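SusD superfamily protein (Parabacteroides distasonis, PDB 3OTN) probably binds carbohydrate or another nutrient at the outer membrane, in the manner of SusD-type nutrient-binding proteins. Local coordinates at residues T44-E49 with S76-D81; D81-C86 with P464-E469. All blocks are in the same frame, centred on the assembly; numbering follows the deposited sequence. Where two conformers were deposited one is given.

Contact 1 (T44-E49 with S76-D81); sequences TILLLE and SLYIED
The loop 44-49, helically turned over 44-47, lies against the start of helix 79-100, with T44 and Y78 closest in backbone at 5.6 Å between their CA atoms and Y78 in the N-cap position. The Y78 ring is clasped between two leucines: L46 CB sits over one face, offset toward the rim, while L77 CB of its own segment lies over the centre of the opposite face. L46 also reaches past the ring with its CD1 branch, which comes within 3.8 Å of Y78 CZ beside the phenol oxygen. That oxygen is hydrogen-bonded to the carbonyl of S62, which fixes the far end of the ring. L47 fills the space nearer the backbone, its CB 3.8 Å from Y78 CB. With CG anti to the backbone N (chi1 -176°), L47 carries CD1 to within 3.9 Å of I79 CG2. At the other end of the contact T44 CG2 touches D81 CB at 3.9 Å, leaving OG1 to accept from K35 N and bond to V32 O. No hydrogen bond crosses between the segments; the join is apolar packing of a loop on a helix N-terminus, within the helix-rich SusD-type fold.

Contact 2 (D81-C86 with P464-E469); sequences DWWQDC and PIPLSE. With ACT (acetate ion), chain E.
W83 NE1 donates a 3.0 Å hydrogen bond to acetate O, bent to 139° at the hydrogen, and the anion, probably picked up from the crystallisation liquor, sits at the indole edge near the ring plane. Over a face of the same indole lies the CG methylene of E469. It stands 3.7 Å from the centroid of the five-membered ring of W83, 30° off the normal, in a CH-pi contact, and the carboxylate beyond it is turned 32° from the ring plane. A bend at chi2 brings that carboxylate down beside the CD1 rim of the indole, off the ring rather than over it, with E469 CD 3.3 Å from W83 CD1. I465 CG2 lies over the same face as E469, offset toward the rim, and at the far end of the indole I465 CD1 comes 3.7 Å from W83 CZ3, while P466 CG packs against W83 CB. The contact ties helix 79-100 to the loop leading into helix 467-472, with P466 at the N-cap position, and so brings together the N-terminal and C-terminal parts of a SusD-family chain, nearly 380 residues apart in sequence. F133 of helix 108-133 meets the W83 ring edge-to-face and also touches I465 and P466. Replacing W83 by an alanine is likely to open a gap between E469, I465 and P466 and to leave the F133 ring without its aromatic partner. Toward solvent, Q84 runs extended beyond CG and crosses E469 obliquely, its amide turned steeply against the carboxylate. Here E469 OE2 lies 3.3 Å from Q84 CG, so the aliphatic part of Q84 borders the acid.

Contacts 1 and 2 use successive turns at the start of helix 79-100, share D81, and have centres 10 Å apart. Two probable hydrogen bonds join them: W82 NE1 to T44 O, and S468 OG to E80 OE2, both at 2.9 Å. W82 also packs its CD1 3.5 Å from L47 CD2, while I79 CD1 meets P464 O at 3.6 Å, so the helix start is held between loop 44-49 and segment 464-469. Contact 1 is the more deeply buried. Contact 2 is only partly buried and has the acetate at W83, with a di(hydroxyethyl)ether molecule about 4 Å from the S468 side chain; neither identifies a carbohydrate site.

Contact 1 (T44-E49 with S76-D81)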
loop_
_atom_site.group_PDB
_atom_site.type_symbol
_atom_site.label_atom_id
_atom_site.label_comp_id
_atom_site.label_asym_id
_atom_site.label_seq_id
_atom_site.Cartn_x
_atom_site.Cartn_y
_atom_site.Cartn_z
ATOM N N THR A 44 -0.392 -11.182 1.119
ATOM C CA THR A 44 -0.044 -10.387 -0.045
ATOM C C THR A 44 0.808 -9.151 0.295
ATOM O O THR A 44 1.644 -8.725 -0.535
ATOM C CB THR A 44 -1.291 -9.952 -0.852
ATOM O OG1 THR A 44 -2.266 -9.411 0.060
ATOM C CG2 THR A 44 -1.871 -11.119 -1.644
ATOM N N ILE A 45 0.616 -8.581 1.486
ATOM C CA ILE A 45 1.394 -7.401 1.887
ATOM C C ILE A 45 2.889 -7.638 1.968
ATOM O O ILE A 45 3.672 -6.690 1.845
ATOM C CB ILE A 45 0.944 -6.751 3.222
ATOM C CG1 ILE A 45 1.263 -7.626 4.449
ATOM C CG2 ILE A 45 -0.538 -6.328 3.152
ATOM C CD1 ILE A 45 0.903 -6.911 5.781
ATOM N N LEU A 46 3.290 -8.898 2.143
ATOM C CA LEU A 46 4.697 -9.219 2.277
ATOM C C LEU A 46 5.495 -8.992 1.008
ATOM O O LEU A 46 6.692 -8.687 1.116
ATOM C CB LEU A 46 4.908 -10.654 2.784
ATOM C CG LEU A 46 4.335 -11.058 4.130
ATOM C CD1 LEU A 46 4.497 -12.538 4.350
ATOM C CD2 LEU A 46 4.942 -10.258 5.319
ATOM N N LEU A 47 4.865 -9.135 -0.166
ATOM C CA LEU A 47 5.555 -8.947 -1.455
ATOM C C LEU A 47 6.206 -7.581 -1.542
ATOM O O LEU A 47 7.324 -7.446 -2.062
ATOM C CB LEU A 47 4.591 -9.101 -2.659
ATOM C CG LEU A 47 5.225 -9.027 -4.075
ATOM C CD1 LEU A 47 6.243 -10.159 -4.321
ATOM C CD2 LEU A 47 4.161 -9.044 -5.192
ATOM N N LEU A 48 5.488 -6.578 -1.040
ATOM C CA LEU A 48 5.911 -5.184 -1.109
ATOM C C LEU A 48 6.792 -4.749 0.053
ATOM O O LEU A 48 7.256 -3.624 0.062
ATOM C CB LEU A 48 4.694 -4.275 -1.225
ATOM C CG LEU A 48 3.688 -4.577 -2.353
ATOM C CD1 LEU A 48 2.519 -3.611 -2.270
ATOM C CD2 LEU A 48 4.326 -4.526 -3.725
ATOM N N GLU A 49 7.021 -5.628 1.023
ATOM C CA GLU A 49 7.952 -5.355 2.121
ATOM C C GLU A 49 9.225 -6.154 2.073
ATOM O O GLU A 49 10.241 -5.744 2.660
ATOM C CB GLU A 49 7.261 -5.586 3.466
ATOM C CG GLU A 49 5.997 -4.682 3.674
ATOM C CD GLU A 49 6.307 -3.192 3.640
ATOM O OE1 GLU A 49 7.413 -2.764 4.065
ATOM O OE2 GLU A 49 5.438 -2.422 3.193
ATOM N N SER A 76 8.138 -17.959 -7.033
ATOM C CA SER A 76 8.044 -17.321 -5.694
ATOM C C SER A 76 6.596 -17.082 -5.239
ATOM O O SER A 76 5.658 -17.020 -6.032
ATOM C CB SER A 76 8.861 -16.037 -5.656
ATOM O OG SER A 76 10.261 -16.372 -5.756
ATOM N N LEU A 77 6.414 -16.993 -3.939
ATOM C CA LEU A 77 5.121 -16.704 -3.363
ATOM C C LEU A 77 4.604 -15.306 -3.692
ATOM O O LEU A 77 5.347 -14.422 -4.159
ATOM C CB LEU A 77 5.189 -16.907 -1.841
ATOM C CG LEU A 77 5.511 -18.317 -1.334
ATOM C CD1 LEU A 77 5.592 -18.328 0.172
ATOM C CD2 LEU A 77 4.477 -19.327 -1.845
ATOM N N TYR A 78 3.310 -15.117 -3.428
ATOM C CA TYR A 78 2.585 -13.836 -3.521
ATOM C C TYR A 78 2.251 -13.363 -4.915
ATOM O O TYR A 78 1.170 -12.823 -5.130
ATOM C CB TYR A 78 3.288 -12.715 -2.728
ATOM C CG TYR A 78 3.877 -13.205 -1.440
ATOM C CD1 TYR A 78 3.070 -13.819 -0.504
ATOM C CD2 TYR A 78 5.255 -13.141 -1.184
ATOM C CE1 TYR A 78 3.579 -14.339 0.660
ATOM C CE2 TYR A 78 5.796 -13.666 0.029
ATOM C CZ TYR A 78 4.929 -14.261 0.943
ATOM O OH TYR A 78 5.374 -14.813 2.145
ATOM N N ILE A 79 3.190 -13.487 -5.857
ATOM C CA ILE A 79 3.005 -12.964 -7.185
ATOM C C ILE A 79 1.751 -13.572 -7.887
ATOM O O ILE A 79 1.055 -12.867 -8.607
ATOM C CB ILE A 79 4.292 -13.071 -8.079
ATOM C CG1 ILE A 79 4.723 -14.532 -8.268
ATOM C CG2 ILE A 79 5.450 -12.187 -7.502
ATOM C CD1 ILE A 79 5.952 -14.709 -9.105
ATOM N N GLU A 80 1.457 -14.851 -7.672
ATOM C CA GLU A 80 0.254 -15.469 -8.251
ATOM C C GLU A 80 -1.016 -14.806 -7.748
ATOM O O GLU A 80 -1.941 -14.560 -8.517
ATOM C CB GLU A 80 0.174 -16.969 -7.920
ATOM C CG GLU A 80 0.974 -17.800 -8.839
ATOM C CD GLU A 80 1.048 -19.248 -8.417
ATOM O OE1 GLU A 80 1.652 -19.544 -7.353
ATOM O OE2 GLU A 80 0.547 -20.077 -9.194
ATOM N N ASP A 81 -1.059 -14.550 -6.441
ATOM C CA ASP A 81 -2.251 -13.981 -5.790
ATOM C C ASP A 81 -2.499 -12.567 -6.307
ATOM O O ASP A 81 -3.628 -12.193 -6.598
ATOM C CB ASP A 81 -2.062 -13.961 -4.263
ATOM C CG ASP A 81 -1.676 -15.335 -3.715
ATOM O OD1 ASP A 81 -2.591 -16.112 -3.431
ATOM O OD2 ASP A 81 -0.470 -15.661 -3.661
#

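Contact 2 (D81-C86 with P464-E469)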
loop_
_atom_site.group_PDB
_atom_site.type_symbol
_atom_site.label_atom_id
_atom_site.label_comp_id
_atom_site.label_asym_id
_atom_site.label_seq_id
_atom_site.Cartn_x
_atom_site.Cartn_y
_atom_site.Cartn_z
ATOM N N ASP A 81 -1.059 -14.550 -6.441
ATOM C CA ASP A 81 -2.251 -13.981 -5.790
ATOM C C ASP A 81 -2.499 -12.567 -6.307
ATOM O O ASP A 81 -3.628 -12.193 -6.598
ATOM C CB ASP A 81 -2.062 -13.961 -4.263
ATOM C CG ASP A 81 -1.676 -15.335 -3.715
ATOM O OD1 ASP A 81 -2.591 -16.112 -3.431
ATOM O OD2 ASP A 81 -0.470 -15.661 -3.661
ATOM N N TRP A 82 -1.417 -11.805 -6.421
ATOM C CA TRP A 82 -1.506 -10.446 -6.892
ATOM C C TRP A 82 -1.982 -10.398 -8.331
ATOM O O TRP A 82 -2.870 -9.613 -8.635
ATOM C CB TRP A 82 -0.192 -9.687 -6.759
ATOM C CG TRP A 82 0.067 -9.102 -5.420
ATOM C CD1 TRP A 82 0.847 -9.624 -4.427
ATOM C CD2 TRP A 82 -0.402 -7.850 -4.940
ATOM N NE1 TRP A 82 0.872 -8.783 -3.340
ATOM C CE2 TRP A 82 0.107 -7.683 -3.629
ATOM C CE3 TRP A 82 -1.216 -6.861 -5.475
ATOM C CZ2 TRP A 82 -0.157 -6.543 -2.861
ATOM C CZ3 TRP A 82 -1.502 -5.732 -4.697
ATOM C CH2 TRP A 82 -0.944 -5.576 -3.415
ATOM N N TRP A 83 -1.419 -11.244 -9.194
ATOM C CA TRP A 83 -1.834 -11.266 -10.606
ATOM C C TRP A 83 -3.290 -11.720 -10.788
ATOM O O TRP A 83 -4.063 -11.060 -11.425
ATOM C CB TRP A 83 -0.921 -12.198 -11.401
ATOM C CG TRP A 83 -1.157 -12.208 -12.868
ATOM C CD1 TRP A 83 -2.070 -12.954 -13.551
ATOM C CD2 TRP A 83 -0.434 -11.474 -13.833
ATOM N NE1 TRP A 83 -1.974 -12.717 -14.901
ATOM C CE2 TRP A 83 -0.982 -11.796 -15.110
ATOM C CE3 TRP A 83 0.610 -10.542 -13.760
ATOM C CZ2 TRP A 83 -0.500 -11.231 -16.294
ATOM C CZ3 TRP A 83 1.093 -9.968 -14.953
ATOM C CH2 TRP A 83 0.543 -10.332 -16.199
ATOM N N GLN A 84 -3.625 -12.864 -10.235
ATOM C CA GLN A 84 -4.955 -13.450 -10.419
ATOM C C GLN A 84 -6.057 -12.571 -9.826
ATOM O O GLN A 84 -7.092 -12.369 -10.476
ATOM C CB GLN A 84 -5.020 -14.847 -9.815
ATOM C CG GLN A 84 -4.134 -15.844 -10.499
ATOM C CD GLN A 84 -4.125 -17.223 -9.831
ATOM O OE1 GLN A 84 -4.832 -17.471 -8.848
ATOM N NE2 GLN A 84 -3.327 -18.131 -10.387
ATOM N N ASP A 85 -5.831 -12.012 -8.637
ATOM C CA ASP A 85 -6.908 -11.239 -7.989
ATOM C C ASP A 85 -7.067 -9.869 -8.586
ATOM O O ASP A 85 -8.184 -9.421 -8.681
ATOM C CB ASP A 85 -6.687 -11.042 -6.495
ATOM C CG ASP A 85 -6.879 -12.322 -5.693
ATOM O OD1 ASP A 85 -7.285 -13.384 -6.241
ATOM O OD2 ASP A 85 -6.569 -12.251 -4.498
ATOM N N CYS A 86 -5.964 -9.194 -8.950
ATOM C CA CYS A 86 -6.072 -7.940 -9.692
ATOM C C CYS A 86 -6.826 -8.157 -10.996
ATOM O O CYS A 86 -7.752 -7.397 -11.318
ATOM C CB CYS A 86 -4.706 -7.271 -9.941
ATOM S SG CYS A 86 -4.044 -6.487 -8.419
ATOM N N PRO A 464 8.600 -11.107 -11.129
ATOM C CA PRO A 464 8.352 -11.946 -12.290
ATOM C C PRO A 464 6.870 -12.153 -12.554
ATOM O O PRO A 464 6.040 -12.123 -11.615
ATOM C CB PRO A 464 8.974 -13.310 -11.893
ATOM C CG PRO A 464 9.506 -13.167 -10.558
ATOM C CD PRO A 464 9.068 -11.886 -9.969
ATOM N N ILE A 465 6.554 -12.427 -13.804
ATOM C CA ILE A 465 5.230 -12.896 -14.171
ATOM C C ILE A 465 5.202 -14.326 -13.634
ATOM O O ILE A 465 6.152 -15.047 -13.836
ATOM C CB ILE A 465 5.011 -12.893 -15.684
ATOM C CG1 ILE A 465 5.351 -11.521 -16.313
ATOM C CG2 ILE A 465 3.581 -13.308 -16.013
ATOM C CD1 ILE A 465 4.718 -10.297 -15.627
ATOM N N PRO A 466 4.134 -14.726 -12.917
ATOM C CA PRO A 466 4.052 -16.088 -12.352
ATOM C C PRO A 466 4.129 -17.198 -13.372
ATOM O O PRO A 466 3.504 -17.109 -14.432
ATOM C CB PRO A 466 2.654 -16.121 -11.722
ATOM C CG PRO A 466 2.312 -14.774 -11.447
ATOM C CD PRO A 466 2.983 -13.907 -12.491
ATOM N N LEU A 467 4.855 -18.251 -13.023
ATOM C CA LEU A 467 5.011 -19.392 -13.867
ATOM C C LEU A 467 3.656 -19.953 -14.259
ATOM O O LEU A 467 3.472 -20.267 -15.414
ATOM C CB LEU A 467 5.825 -20.495 -13.181
ATOM C CG LEU A 467 6.103 -21.743 -14.037
ATOM C CD1 LEU A 467 6.791 -21.379 -15.349
ATOM C CD2 LEU A 467 6.943 -22.773 -13.229
ATOM N N SER A 468 2.705 -20.054 -13.318
ATOM C CA SER A 468 1.396 -20.591 -13.663
ATOM C C SER A 468 0.712 -19.835 -14.823
ATOM O O SER A 468 0.099 -20.453 -15.712
ATOM C CB SER A 468 0.457 -20.598 -12.437
ATOM O OG SER A 468 0.274 -19.295 -11.953
ATOM N N GLU A 469 0.797 -18.511 -14.788
ATOM C CA GLU A 469 0.217 -17.650 -15.826
ATOM C C GLU A 469 0.899 -17.837 -17.175
ATOM O O GLU A 469 0.217 -17.948 -18.194
ATOM C CB GLU A 469 0.297 -16.200 -15.404
ATOM C CG GLU A 469 -0.556 -15.880 -14.173
ATOM C CD GLU A 469 -2.063 -16.108 -14.402
ATOM O OE1 GLU A 469 -2.575 -15.925 -15.548
ATOM O OE2 GLU A 469 -2.731 -16.452 -13.428
HETATM C C ACT E . -4.337 -12.215 -17.559
HETATM O O ACT E . -3.205 -12.764 -17.608
HETATM O OXT ACT E . -5.347 -12.842 -17.105
HETATM C CH3 ACT E . -4.486 -10.824 -18.031
#